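Local coordinates for protein putative peptidyl-prolyl cis-trans isomerase Cbf2 (Campylobacter jejuni, PDB 3RFW) that is a SurA-like chaperone that probably catalyses the cis-trans isomerisation of peptidyl-prolyl bonds in proteins, at residues A143-L148 with V202-N207. Residues are numbered along the deposited sequence; the frame is centred on the assembly and turned at random.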
# COMPACT_ATOMS: atom_id res chain seq x y z
N ALA A 143 -22.29 9.82 -31.58
CA ALA A 143 -21.28 10.75 -32.13
C ALA A 143 -21.73 12.21 -32.08
O ALA A 143 -21.01 13.08 -31.57
CB ALA A 143 -20.90 10.36 -33.56
N LYS A 144 -22.94 12.47 -32.58
CA LYS A 144 -23.52 13.79 -32.52
C LYS A 144 -23.69 14.30 -31.10
O LYS A 144 -23.40 15.46 -30.84
CB LYS A 144 -24.84 13.85 -33.29
CG LYS A 144 -24.75 14.65 -34.60
N PHE A 145 -24.11 13.44 -30.19
CA PHE A 145 -24.20 13.84 -28.77
C PHE A 145 -22.87 14.37 -28.24
O PHE A 145 -22.80 15.48 -27.69
CB PHE A 145 -24.69 12.68 -27.88
CG PHE A 145 -25.10 13.11 -26.47
CD1 PHE A 145 -26.39 13.53 -26.20
CD2 PHE A 145 -24.17 13.13 -25.44
CE1 PHE A 145 -26.77 13.94 -24.90
CE2 PHE A 145 -24.54 13.54 -24.15
CZ PHE A 145 -25.83 13.94 -23.88
N SER A 146 -21.85 13.52 -28.29
CA SER A 146 -20.52 13.84 -27.79
C SER A 146 -19.96 15.13 -28.42
O SER A 146 -19.34 15.95 -27.73
CB SER A 146 -19.56 12.68 -28.04
OG SER A 146 -20.04 11.47 -27.48
N GLU A 147 -20.18 15.30 -29.72
CA GLU A 147 -19.80 16.54 -30.40
C GLU A 147 -20.54 17.75 -29.84
O GLU A 147 -19.95 18.83 -29.71
CB GLU A 147 -20.02 16.43 -31.92
N LEU A 148 -21.81 17.58 -29.50
CA LEU A 148 -22.58 18.67 -28.90
C LEU A 148 -22.11 18.97 -27.47
O LEU A 148 -22.22 20.10 -27.00
CB LEU A 148 -24.08 18.35 -28.90
CG LEU A 148 -24.83 18.52 -30.24
CD1 LEU A 148 -26.36 18.49 -30.01
CD2 LEU A 148 -24.41 19.81 -30.93
N VAL A 202 -29.16 17.23 -20.62
CA VAL A 202 -29.58 16.17 -21.51
C VAL A 202 -28.71 14.93 -21.30
O VAL A 202 -27.47 15.00 -21.38
CB VAL A 202 -29.49 16.63 -22.99
CG1 VAL A 202 -30.04 15.56 -23.92
CG2 VAL A 202 -30.23 17.98 -23.18
N ILE A 203 -29.36 13.79 -21.11
CA ILE A 203 -28.66 12.53 -20.80
C ILE A 203 -28.80 11.55 -21.95
O ILE A 203 -29.90 11.39 -22.53
CB ILE A 203 -29.26 11.90 -19.55
CG1 ILE A 203 -29.34 12.94 -18.42
CG2 ILE A 203 -28.47 10.66 -19.14
CD1 ILE A 203 -29.71 12.33 -17.09
N LEU A 204 -27.68 10.95 -22.36
CA LEU A 204 -27.72 9.80 -23.25
C LEU A 204 -27.26 8.54 -22.51
O LEU A 204 -26.14 8.49 -22.01
CB LEU A 204 -26.84 10.03 -24.48
CG LEU A 204 -26.58 8.79 -25.33
CD1 LEU A 204 -27.87 8.29 -25.99
CD2 LEU A 204 -25.51 9.08 -26.35
N LYS A 205 -28.13 7.53 -22.43
CA LYS A 205 -27.79 6.29 -21.75
C LYS A 205 -27.20 5.28 -22.72
O LYS A 205 -27.84 4.91 -23.70
CB LYS A 205 -29.02 5.68 -21.06
N GLU A 206 -25.99 4.82 -22.42
CA GLU A 206 -25.29 3.89 -23.31
C GLU A 206 -25.65 2.44 -22.96
O GLU A 206 -25.87 1.61 -23.85
CB GLU A 206 -23.78 4.12 -23.21
CG GLU A 206 -22.94 3.27 -24.19
CD GLU A 206 -21.44 3.59 -24.13
OE1 GLU A 206 -21.07 4.63 -23.55
OE2 GLU A 206 -20.65 2.79 -24.68
N ASN A 207 -25.67 2.14 -21.66
CA ASN A 207 -25.85 0.76 -21.18
C ASN A 207 -26.45 0.76 -19.78
O ASN A 207 -26.51 1.81 -19.12
CB ASN A 207 -24.51 0.01 -21.17
CG ASN A 207 -24.65 -1.48 -21.50
OD1 ASN A 207 -25.74 -2.05 -21.40
ND2 ASN A 207 -23.55 -2.12 -21.87
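F145 lays its ring from helix 143-148 against L204 and V202 of strand 202-207. The methylene CB of L204 sits squarely over one face, 3.8 Å from the ring centroid and only 7° off the normal, a CH-pi contact in which an aliphatic C-H group meets the pi cloud. The two side chains slide past each other in opposite directions, which brings L204 CD2 back over the stem of F145, 4.0 Å from its CB. Because CG of F145 stands anti to its backbone nitrogen (chi1 -167°), the ring extends far enough for CZ to come within 3.2 Å of V202 O, close to the ring plane; this is a meeting of aromatic edge with carbonyl oxygen. V202 also lends its CG1 methyl, 3.8 Å from F145 CE1. A phenylalanine suits this place because it is long enough to span axes that approach to 10.2 Å, with a flat face for the L204 methylene to lie on.

Such packing of a helix on an antiparallel sheet belongs to the parvulin-type (PpiC) isomerase domain. The sheet runs in the order 164-168, 108-120, 199-213, 188-196, and F145 also touches K116, I118 and I189 on the strands flanking 199-213, as well as L133 of helix 123-133. I203, with its CB directed away from the helix, packs on T190.

The tight part ends at L204. Beyond it E206 is exposed, a place where its charged carboxylate can stay hydrated, and with N207 it forms a classic beta bulge opposite Q114. On the helix, exposed A143, its CB directed away from the strand, marks the solvent side, with K144 and E147 partly exposed. S146 is instead a polar link to strand 108-120: its small hydroxyl is hydrogen-bonded both to K116 NZ and to the D142 carbonyl oxygen one turn earlier.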